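PDB 6KBH: cytochrome P450 monooxygenase from Rhodococcus sp. ECU0066, which probably acts as a heme monooxygenase on organic substrates, passing electrons through flavin mononucleotide and a [2Fe-2S] cluster carried on the same self-sufficient polypeptide. Local coordinates for residues P146-R157 / R459-E467. Residues are numbered along the deposited sequence; the frame is centred on the assembly and turned at random.
Sequences PAALAHHEPMVR and RRQPVKIGE
E153, on the helical segment 146-157, receives a hydrogen bond from the irregular chain 459-467. V463 N donates to E153 OE2 over 3.1 Å with an N-H...O angle of 160°; the oxygen is approached on its syn side, with the donor 25° out of the carboxylate plane. CG of E153 stands anti to the backbone N (chi1 -173°) and the chain runs on extended, which carries the carboxylate across to the loop. There it lies alongside V463, whose CG2 approaches E153 CD to 3.5 Å.

The charged groups form a network. E153 OE2 sits 3.8 Å from R460 NH1, but above a face of that guanidinium, so this long salt bridge rests on charge without a directed N-H. R157 lies one helical turn beyond E153; its pairing with that carboxylate is doubtful, because the place of R157 NH2 is unsure, and its main polar partner is E408, on helix 396-413. The two arginine side chains run roughly perpendicular to each other: R460 CB lies over a face of the R157 guanidinium, 3.7 Å from R157 NH1. Their like charges are probably offset by E153 and E408.

Two apolar pairs lie at the other end, where I465 CG1 meets P146 CB at 4.2 Å and I465 CD1 meets L149 CD1 at 4.3 Å.

Helix 396-413, which follows the heme ligand C393, backs both segments: L149 rests on N397, I465 on R400 and Q404, and V156 on I405. The chain 459-467 thus lies against the P450 part on its way to strand 475-486 of the flavin-binding region.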
loop_
_atom_site.group_PDB
_atom_site.type_symbol
_atom_site.label_atom_id
_atom_site.label_comp_id
_atom_site.label_asym_id
_atom_site.label_seq_id
_atom_site.Cartn_x
_atom_site.Cartn_y
_atom_site.Cartn_z
ATOM N N PRO A 146 -3.822 -8.348 5.290
ATOM C CA PRO A 146 -4.574 -7.263 5.943
ATOM C C PRO A 146 -5.920 -7.704 6.499
ATOM O O PRO A 146 -6.354 -7.177 7.531
ATOM C CB PRO A 146 -4.733 -6.229 4.822
ATOM C CG PRO A 146 -3.569 -6.470 3.922
ATOM C CD PRO A 146 -3.324 -7.956 3.960
ATOM N N ALA A 147 -6.592 -8.661 5.853
ATOM C CA ALA A 147 -7.854 -9.162 6.389
ATOM C C ALA A 147 -7.646 -9.861 7.728
ATOM O O ALA A 147 -8.430 -9.669 8.666
ATOM C CB ALA A 147 -8.516 -10.109 5.387
ATOM N N ALA A 148 -6.591 -10.671 7.841
ATOM C CA ALA A 148 -6.326 -11.356 9.102
ATOM C C ALA A 148 -5.839 -10.393 10.173
ATOM O O ALA A 148 -6.117 -10.596 11.360
ATOM C CB ALA A 148 -5.301 -12.466 8.897
ATOM N N LEU A 149 -5.110 -9.349 9.781
ATOM C CA LEU A 149 -4.581 -8.397 10.747
ATOM C C LEU A 149 -5.659 -7.506 11.349
ATOM O O LEU A 149 -5.390 -6.840 12.355
ATOM C CB LEU A 149 -3.502 -7.532 10.091
ATOM C CG LEU A 149 -2.164 -8.208 9.774
ATOM C CD1 LEU A 149 -1.347 -7.356 8.818
ATOM C CD2 LEU A 149 -1.382 -8.482 11.048
ATOM N N ALA A 150 -6.864 -7.482 10.771
ATOM C CA ALA A 150 -7.921 -6.624 11.299
ATOM C C ALA A 150 -8.284 -6.988 12.734
ATOM O O ALA A 150 -8.723 -6.122 13.500
ATOM C CB ALA A 150 -9.156 -6.695 10.401
ATOM N N HIS A 151 -8.107 -8.256 13.117
ATOM C CA HIS A 151 -8.382 -8.654 14.494
ATOM C C HIS A 151 -7.433 -7.974 15.473
ATOM O O HIS A 151 -7.829 -7.617 16.588
ATOM C CB HIS A 151 -8.284 -10.172 14.638
ATOM C CG HIS A 151 -8.152 -10.631 16.056
ATOM N ND1 HIS A 151 -6.964 -11.090 16.585
ATOM C CD2 HIS A 151 -9.057 -10.687 17.062
ATOM C CE1 HIS A 151 -7.144 -11.414 17.852
ATOM N NE2 HIS A 151 -8.405 -11.178 18.167
ATOM N N HIS A 152 -6.173 -7.786 15.077
ATOM C CA HIS A 152 -5.152 -7.302 15.999
ATOM C C HIS A 152 -5.139 -5.785 16.149
ATOM O O HIS A 152 -4.418 -5.278 17.015
ATOM C CB HIS A 152 -3.770 -7.782 15.552
ATOM C CG HIS A 152 -3.572 -9.261 15.674
ATOM N ND1 HIS A 152 -3.544 -9.911 16.889
ATOM C CD2 HIS A 152 -3.385 -10.217 14.732
ATOM C CE1 HIS A 152 -3.351 -11.203 16.691
ATOM N NE2 HIS A 152 -3.251 -11.414 15.391
ATOM N N GLU A 153 -5.908 -5.052 15.343
ATOM C CA GLU A 153 -5.855 -3.593 15.404
ATOM C C GLU A 153 -6.260 -3.006 16.755
ATOM O O GLU A 153 -5.668 -1.986 17.149
ATOM C CB GLU A 153 -6.710 -2.992 14.281
ATOM C CG GLU A 153 -6.585 -1.479 14.175
ATOM C CD GLU A 153 -7.105 -0.931 12.863
ATOM O OE1 GLU A 153 -7.422 -1.733 11.956
ATOM O OE2 GLU A 153 -7.205 0.308 12.741
ATOM N N PRO A 154 -7.238 -3.546 17.494
ATOM C CA PRO A 154 -7.483 -3.009 18.842
ATOM C C PRO A 154 -6.340 -3.268 19.808
ATOM O O PRO A 154 -6.097 -2.440 20.695
ATOM C CB PRO A 154 -8.766 -3.730 19.284
ATOM C CG PRO A 154 -9.422 -4.141 18.015
ATOM C CD PRO A 154 -8.296 -4.495 17.097
ATOM N N MET A 155 -5.633 -4.390 19.660
ATOM C CA MET A 155 -4.566 -4.732 20.598
ATOM C C MET A 155 -3.409 -3.742 20.517
ATOM O O MET A 155 -2.861 -3.333 21.548
ATOM C CB MET A 155 -4.081 -6.157 20.330
ATOM C CG MET A 155 -2.799 -6.551 21.050
ATOM S SD MET A 155 -1.304 -6.178 20.107
ATOM C CE MET A 155 -1.560 -7.172 18.640
ATOM N N VAL A 156 -3.012 -3.356 19.301
ATOM C CA VAL A 156 -1.883 -2.444 19.152
ATOM C C VAL A 156 -2.269 -1.033 19.579
ATOM O O VAL A 156 -1.442 -0.296 20.130
ATOM C CB VAL A 156 -1.355 -2.489 17.705
ATOM C CG1 VAL A 156 -2.498 -2.396 16.718
ATOM C CG2 VAL A 156 -0.339 -1.379 17.459
ATOM N N ARG A 157 -3.521 -0.632 19.348
ATOM C CA ARG A 157 -3.976 0.667 19.833
ATOM C C ARG A 157 -3.967 0.714 21.357
ATOM O O ARG A 157 -3.618 1.742 21.951
ATOM C CB ARG A 157 -5.372 0.968 19.292
ATOM C CG ARG A 157 -5.406 1.270 17.804
ATOM C CD ARG A 157 -6.805 1.636 17.351
ATOM N NE ARG A 157 -6.834 2.018 15.944
ATOM C CZ ARG A 157 -6.559 3.240 15.502
ATOM N NH1 ARG A 157 -6.229 4.199 16.359
ATOM N NH2 ARG A 157 -6.609 3.503 14.204
ATOM N N ARG A 459 -11.521 9.387 19.075
ATOM C CA ARG A 459 -11.189 9.402 17.652
ATOM C C ARG A 459 -10.182 8.311 17.341
ATOM O O ARG A 459 -9.091 8.277 17.925
ATOM C CB ARG A 459 -10.600 10.749 17.249
ATOM C CG ARG A 459 -11.490 11.940 17.402
ATOM C CD ARG A 459 -10.982 12.989 16.436
ATOM N NE ARG A 459 -12.023 13.841 15.881
ATOM C CZ ARG A 459 -12.686 14.753 16.581
ATOM N NH1 ARG A 459 -12.422 14.923 17.868
ATOM N NH2 ARG A 459 -13.610 15.494 15.991
ATOM N N ARG A 460 -10.534 7.427 16.415
ATOM C CA ARG A 460 -9.596 6.425 15.938
ATOM C C ARG A 460 -9.696 6.388 14.423
ATOM O O ARG A 460 -10.801 6.310 13.871
ATOM C CB ARG A 460 -9.856 5.065 16.576
ATOM C CG ARG A 460 -10.941 4.183 15.990
ATOM C CD ARG A 460 -10.489 2.742 16.067
ATOM N NE ARG A 460 -11.018 1.960 14.957
ATOM C CZ ARG A 460 -10.684 0.698 14.716
ATOM N NH1 ARG A 460 -9.819 0.084 15.514
ATOM N NH2 ARG A 460 -11.215 0.048 13.685
ATOM N N GLN A 461 -8.549 6.510 13.746
ATOM C CA GLN A 461 -8.621 6.423 12.295
ATOM C C GLN A 461 -8.352 4.998 11.857
ATOM O O GLN A 461 -7.363 4.399 12.295
ATOM C CB GLN A 461 -7.625 7.359 11.633
ATOM C CG GLN A 461 -7.842 7.456 10.140
ATOM C CD GLN A 461 -6.835 8.336 9.460
ATOM O OE1 GLN A 461 -5.814 8.680 10.041
ATOM N NE2 GLN A 461 -7.118 8.716 8.219
ATOM N N PRO A 462 -9.211 4.427 11.019
ATOM C CA PRO A 462 -8.960 3.069 10.525
ATOM C C PRO A 462 -7.637 2.990 9.779
ATOM O O PRO A 462 -7.298 3.862 8.974
ATOM C CB PRO A 462 -10.151 2.800 9.595
ATOM C CG PRO A 462 -10.659 4.158 9.222
ATOM C CD PRO A 462 -10.433 5.009 10.435
ATOM N N VAL A 463 -6.879 1.934 10.079
ATOM C CA VAL A 463 -5.645 1.664 9.361
ATOM C C VAL A 463 -5.937 1.485 7.871
ATOM O O VAL A 463 -7.002 0.993 7.475
ATOM C CB VAL A 463 -4.977 0.417 9.966
ATOM C CG1 VAL A 463 -3.897 -0.126 9.067
ATOM C CG2 VAL A 463 -4.413 0.743 11.338
ATOM N N LYS A 464 -4.995 1.919 7.033
ATOM C CA LYS A 464 -5.023 1.605 5.608
ATOM C C LYS A 464 -3.669 1.027 5.223
ATOM O O LYS A 464 -2.674 1.754 5.163
ATOM C CB LYS A 464 -5.368 2.834 4.768
ATOM C CG LYS A 464 -6.835 3.192 4.874
ATOM C CD LYS A 464 -7.340 4.000 3.703
ATOM C CE LYS A 464 -8.849 4.181 3.825
ATOM N NZ LYS A 464 -9.588 2.887 3.805
ATOM N N ILE A 465 -3.636 -0.283 4.976
ATOM C CA ILE A 465 -2.413 -0.997 4.636
ATOM C C ILE A 465 -2.683 -1.916 3.458
ATOM O O ILE A 465 -3.820 -2.329 3.210
ATOM C CB ILE A 465 -1.849 -1.823 5.816
ATOM C CG1 ILE A 465 -2.914 -2.773 6.368
ATOM C CG2 ILE A 465 -1.295 -0.925 6.879
ATOM C CD1 ILE A 465 -2.603 -3.349 7.719
ATOM N N GLY A 466 -1.616 -2.241 2.736
ATOM C CA GLY A 466 -1.700 -3.146 1.615
ATOM C C GLY A 466 -2.069 -2.501 0.300
ATOM O O GLY A 466 -2.234 -3.218 -0.694
ATOM N N GLU A 467 -2.209 -1.179 0.258
ATOM C CA GLU A 467 -2.583 -0.512 -0.974
ATOM C C GLU A 467 -1.408 0.286 -1.524
ATOM O O GLU A 467 -0.691 0.934 -0.753
ATOM C CB GLU A 467 -3.777 0.423 -0.743
ATOM C CG GLU A 467 -4.947 -0.239 -0.020
ATOM C CD GLU A 467 -5.875 0.762 0.645
ATOM O OE1 GLU A 467 -5.657 1.981 0.491
ATOM O OE2 GLU A 467 -6.823 0.325 1.332
#